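Local atomic coordinates of nucleoplasmin-like protein (PDB entry 1NLQ), a protein that binds core histones and acts as a chaperone in the ATP-facilitated assembly of regularly spaced nucleosomal arrays. Residues Asp25-Gln30 with Phe81-Val86; Lys35-Gly40 with Ile62-Leu67. All coordinates share one frame; numbering follows the deposited sequence.

Interaction 1. Residues Asp25-Gln30 with Phe81-Val86; sequences DYARGQ and FYESKV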
# COMPACT_ATOMS: atom_id res chain seq x y z
N ASP A 25 -4.17 25.57 -20.02
CA ASP A 25 -5.59 25.50 -20.28
C ASP A 25 -6.01 24.80 -21.57
O ASP A 25 -5.96 25.36 -22.67
CB ASP A 25 -6.23 26.89 -20.21
CG ASP A 25 -7.73 26.85 -20.46
OD1 ASP A 25 -8.41 25.90 -19.99
OD2 ASP A 25 -8.24 27.78 -21.13
N TYR A 26 -6.42 23.56 -21.39
CA TYR A 26 -6.91 22.65 -22.41
C TYR A 26 -7.28 21.46 -21.55
O TYR A 26 -6.43 20.92 -20.84
CB TYR A 26 -5.83 22.24 -23.42
CG TYR A 26 -5.79 23.13 -24.63
CD1 TYR A 26 -4.59 23.42 -25.26
CD2 TYR A 26 -6.96 23.69 -25.15
CE1 TYR A 26 -4.54 24.27 -26.37
CE2 TYR A 26 -6.93 24.54 -26.25
CZ TYR A 26 -5.71 24.83 -26.85
OH TYR A 26 -5.67 25.71 -27.91
N ALA A 27 -8.55 21.10 -21.58
CA ALA A 27 -9.03 19.98 -20.79
C ALA A 27 -9.19 18.76 -21.67
O ALA A 27 -10.19 18.62 -22.37
CB ALA A 27 -10.35 20.34 -20.13
N ARG A 28 -8.20 17.88 -21.66
CA ARG A 28 -8.30 16.68 -22.48
C ARG A 28 -8.25 15.41 -21.64
O ARG A 28 -7.93 14.34 -22.13
CB ARG A 28 -7.21 16.67 -23.56
CG ARG A 28 -5.78 16.68 -23.07
CD ARG A 28 -4.82 16.35 -24.23
NE ARG A 28 -4.88 17.34 -25.31
CZ ARG A 28 -4.25 18.51 -25.29
NH1 ARG A 28 -3.50 18.85 -24.25
NH2 ARG A 28 -4.38 19.36 -26.30
N GLY A 29 -8.59 15.55 -20.36
CA GLY A 29 -8.62 14.39 -19.48
C GLY A 29 -7.31 14.08 -18.80
O GLY A 29 -7.15 13.00 -18.21
N GLN A 30 -6.35 15.00 -18.86
CA GLN A 30 -5.07 14.74 -18.22
C GLN A 30 -5.24 14.53 -16.72
O GLN A 30 -6.01 15.23 -16.07
CB GLN A 30 -4.08 15.88 -18.48
CG GLN A 30 -4.50 17.25 -18.01
CD GLN A 30 -5.14 18.06 -19.12
OE1 GLN A 30 -6.19 17.70 -19.64
NE2 GLN A 30 -4.49 19.17 -19.50
N PHE A 81 -5.18 13.80 -9.41
CA PHE A 81 -5.55 15.18 -9.67
C PHE A 81 -5.93 15.22 -11.14
O PHE A 81 -5.12 14.93 -12.02
CB PHE A 81 -4.36 16.09 -9.38
CG PHE A 81 -3.82 15.93 -7.99
CD1 PHE A 81 -2.70 15.13 -7.75
CD2 PHE A 81 -4.46 16.52 -6.91
CE1 PHE A 81 -2.23 14.93 -6.45
CE2 PHE A 81 -4.00 16.33 -5.61
CZ PHE A 81 -2.89 15.53 -5.37
N TYR A 82 -7.18 15.60 -11.40
CA TYR A 82 -7.71 15.62 -12.75
C TYR A 82 -7.80 17.03 -13.32
O TYR A 82 -8.27 17.95 -12.66
CB TYR A 82 -9.09 14.98 -12.72
CG TYR A 82 -9.83 14.92 -14.04
CD1 TYR A 82 -9.52 13.95 -14.99
CD2 TYR A 82 -10.88 15.79 -14.31
CE1 TYR A 82 -10.25 13.85 -16.18
CE2 TYR A 82 -11.61 15.70 -15.48
CZ TYR A 82 -11.29 14.72 -16.41
OH TYR A 82 -12.04 14.63 -17.56
N GLU A 83 -7.32 17.19 -14.55
CA GLU A 83 -7.37 18.48 -15.24
C GLU A 83 -7.23 19.66 -14.30
O GLU A 83 -8.15 20.48 -14.18
CB GLU A 83 -8.69 18.60 -16.00
CG GLU A 83 -8.81 17.64 -17.16
CD GLU A 83 -10.14 17.77 -17.88
OE1 GLU A 83 -10.27 17.19 -18.97
OE2 GLU A 83 -11.05 18.44 -17.34
N SER A 84 -6.10 19.76 -13.62
CA SER A 84 -5.89 20.87 -12.72
C SER A 84 -4.42 21.14 -12.50
O SER A 84 -3.58 20.26 -12.71
CB SER A 84 -6.61 20.60 -11.38
OG SER A 84 -6.25 19.34 -10.83
N LYS A 85 -4.11 22.37 -12.14
CA LYS A 85 -2.74 22.76 -11.88
C LYS A 85 -2.44 22.33 -10.45
O LYS A 85 -3.12 22.74 -9.51
CB LYS A 85 -2.58 24.27 -12.01
CG LYS A 85 -1.15 24.73 -11.82
CD LYS A 85 -1.04 26.24 -11.86
CE LYS A 85 0.38 26.68 -11.57
NZ LYS A 85 0.46 28.13 -11.25
N VAL A 86 -1.41 21.50 -10.28
CA VAL A 86 -1.07 21.02 -8.95
C VAL A 86 0.34 21.41 -8.52
O VAL A 86 1.30 21.19 -9.25
CB VAL A 86 -1.18 19.49 -8.88
CG1 VAL A 86 -0.81 19.01 -7.49
CG2 VAL A 86 -2.59 19.06 -9.22
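E83 reaches across to the loop 25-30 with its side chain while its backbone NH holds the same loop from a second point. The carboxylate OE1 accepts from the backbone N of G29 at 2.7 Å, through the lone pair that faces away from OE2; the bond is short but bent, 136° at the hydrogen. E83 N in turn donates to Q30 O at 2.8 Å, nearly straight at 168°. The methyl of A27 lies against the carboxylate, CB 3.4 Å from E83 OE1, and the Y82 ring, with E83 CG over one face, meets the loop at G29 CA, 3.7 Å from Y82 CE1. G29 takes a backbone shape in which a side chain would collide with R28 O.

Behind these contacts Q30 braces the loop from within. Its CG sits between the backbone N and carbonyl carbon (chi1 59°) and the chain bends about CB-CG, folding the amide back over its own turn: NE2 donates to Y26 O at 2.9 Å, and OE1 takes R28 N at 2.9 Å in the carbonyl plane. NE2 also bonds V22 O, and K57 NZ bonds the carbonyls of Y82 and E83. F81 meets the ring of F6 of a neighbouring subunit. A loop is thereby closed on the turn where strand 74-82 passes to strand 86-92 of the other sheet, at one end of the nucleoplasmin β-sandwich.

Interaction 2. Residues Lys35-Gly40 with Ile62-Leu67; sequences KQILLG and IPIAVL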
# COMPACT_ATOMS: atom_id res chain seq x y z
N LYS A 35 1.73 7.99 -6.75
CA LYS A 35 1.83 6.67 -6.16
C LYS A 35 2.68 6.56 -4.91
O LYS A 35 2.33 5.83 -3.99
CB LYS A 35 2.37 5.68 -7.20
CG LYS A 35 1.44 5.41 -8.37
CD LYS A 35 0.20 4.69 -7.90
CE LYS A 35 -0.63 4.16 -9.05
NZ LYS A 35 -1.77 3.32 -8.56
N GLN A 36 3.80 7.27 -4.90
CA GLN A 36 4.72 7.19 -3.77
C GLN A 36 5.46 8.50 -3.51
O GLN A 36 5.81 9.23 -4.43
CB GLN A 36 5.72 6.05 -4.04
CG GLN A 36 6.88 5.93 -3.07
CD GLN A 36 7.85 4.81 -3.44
OE1 GLN A 36 7.78 3.71 -2.89
NE2 GLN A 36 8.75 5.09 -4.38
N ILE A 37 5.67 8.79 -2.23
CA ILE A 37 6.41 9.97 -1.80
C ILE A 37 7.42 9.36 -0.85
O ILE A 37 7.07 8.81 0.19
CB ILE A 37 5.52 11.01 -1.11
CG1 ILE A 37 4.46 11.51 -2.10
CG2 ILE A 37 6.36 12.19 -0.65
CD1 ILE A 37 3.53 12.59 -1.57
N LEU A 38 8.69 9.46 -1.24
CA LEU A 38 9.79 8.83 -0.53
C LEU A 38 10.82 9.80 0.03
O LEU A 38 11.21 10.75 -0.65
CB LEU A 38 10.45 7.86 -1.51
CG LEU A 38 11.69 7.05 -1.17
CD1 LEU A 38 11.40 6.02 -0.08
CD2 LEU A 38 12.14 6.35 -2.45
N LEU A 39 11.26 9.54 1.26
CA LEU A 39 12.25 10.37 1.92
C LEU A 39 13.66 9.90 1.57
O LEU A 39 13.98 8.72 1.69
CB LEU A 39 12.05 10.31 3.44
CG LEU A 39 12.97 11.21 4.28
CD1 LEU A 39 12.66 12.67 4.02
CD2 LEU A 39 12.77 10.88 5.76
N GLY A 40 14.51 10.83 1.14
CA GLY A 40 15.87 10.47 0.77
C GLY A 40 16.71 9.94 1.92
O GLY A 40 16.51 10.31 3.08
N ILE A 62 -3.36 21.05 1.48
CA ILE A 62 -3.28 20.10 2.57
C ILE A 62 -2.05 19.21 2.43
O ILE A 62 -1.65 18.87 1.32
CB ILE A 62 -4.55 19.20 2.56
CG1 ILE A 62 -4.59 18.31 3.80
CG2 ILE A 62 -4.54 18.34 1.30
CD1 ILE A 62 -5.90 17.52 3.92
N PRO A 63 -1.42 18.85 3.56
CA PRO A 63 -0.23 17.98 3.51
C PRO A 63 -0.63 16.61 2.96
O PRO A 63 -1.68 16.08 3.34
CB PRO A 63 0.21 17.90 4.97
CG PRO A 63 -0.24 19.23 5.53
CD PRO A 63 -1.62 19.38 4.92
N ILE A 64 0.17 16.03 2.06
CA ILE A 64 -0.15 14.72 1.52
C ILE A 64 0.90 13.70 1.93
O ILE A 64 0.78 12.51 1.62
CB ILE A 64 -0.29 14.72 -0.02
CG1 ILE A 64 0.97 15.27 -0.69
CG2 ILE A 64 -1.55 15.48 -0.41
CD1 ILE A 64 0.93 15.09 -2.20
N ALA A 65 1.91 14.17 2.63
CA ALA A 65 2.98 13.31 3.11
C ALA A 65 3.64 13.89 4.36
O ALA A 65 3.94 15.08 4.42
CB ALA A 65 4.03 13.12 2.01
N VAL A 66 3.83 13.05 5.37
CA VAL A 66 4.52 13.42 6.59
C VAL A 66 5.52 12.29 6.74
O VAL A 66 5.13 11.14 6.99
CB VAL A 66 3.59 13.45 7.82
CG1 VAL A 66 4.42 13.69 9.10
CG2 VAL A 66 2.56 14.55 7.67
N LEU A 67 6.80 12.59 6.55
CA LEU A 67 7.86 11.59 6.63
C LEU A 67 8.89 11.97 7.69
O LEU A 67 9.03 13.13 8.05
CB LEU A 67 8.56 11.47 5.28
CG LEU A 67 7.68 11.27 4.04
CD1 LEU A 67 8.51 11.48 2.79
CD2 LEU A 67 7.06 9.89 4.06
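I37 directs its CB toward strand 62-67; A65 CB is met by that CB and by both branches beyond it, while L67 and I64 each take one branch. CB starts 4.1 Å from the methyl of A65. The CG2 branch, anti to the backbone N (chi1 to CG1 is -63°), comes closer to that same methyl, 3.7 Å from A65 CB, and flanks L67 CD1 at 4.1 Å. The other branch runs out through CG1 to CD1, fully extended, and there the tip meets two groups: A65 CB, and I64 CD1 at 3.7 Å, the I64 side chain crossing it at about a right angle. Both branch ends rest against the one A65 methyl. No hydrogen bond joins the segments; this is the apolar interior between the two antiparallel four-stranded sheets of the nucleoplasmin β-sandwich, strand 31-39 in one and strand 60-68 in the other, their local axes 8.1 Å apart and inclined by 25°. Cutting I37 back to an alanine is likely to strip I64 CD1 and L67 CD1 of their contact with its branches and leave A65 only a CB to face, opening a gap between the sheets. I64 and A65 form a classic β bulge opposite V51, and chi1 of 56°, with CG1 between the backbone N and the carbonyl carbon, brings the I64 tip to I37. Further along, L67 lays CD1 against L39, 3.7 Å from L39 N and 3.8 Å from L39 CB, while its CD2 lies 4.0 Å from I37 O. V75 and V97 flank I37 within its own sheet; I64 O accepts a hydrogen bond from Q36 NE2 of a neighbouring subunit.

Interaction 1 and interaction 2 stand on opposite sides of the chain's centre, their own centres 22 Å apart, with nearest atoms about 5 Å apart and not touching. Along this N-terminal core of the protein, 25-30 comes first, then 35-40, 62-67 and finally 81-86. Strands 31-39 and 74-82 are neighbours in one sheet, which both contacts reach. Interaction 2 joins that sheet to the other through the buried interior, whereas interaction 1 ties a loop to a turn at an end of the sandwich. The side chains of K68 and E45, inferred to join the two head-to-head pentamers of the decamer, lie about 5 Å from that of L67 and 7 Å from that of L39, so interaction 2 probably backs that interface.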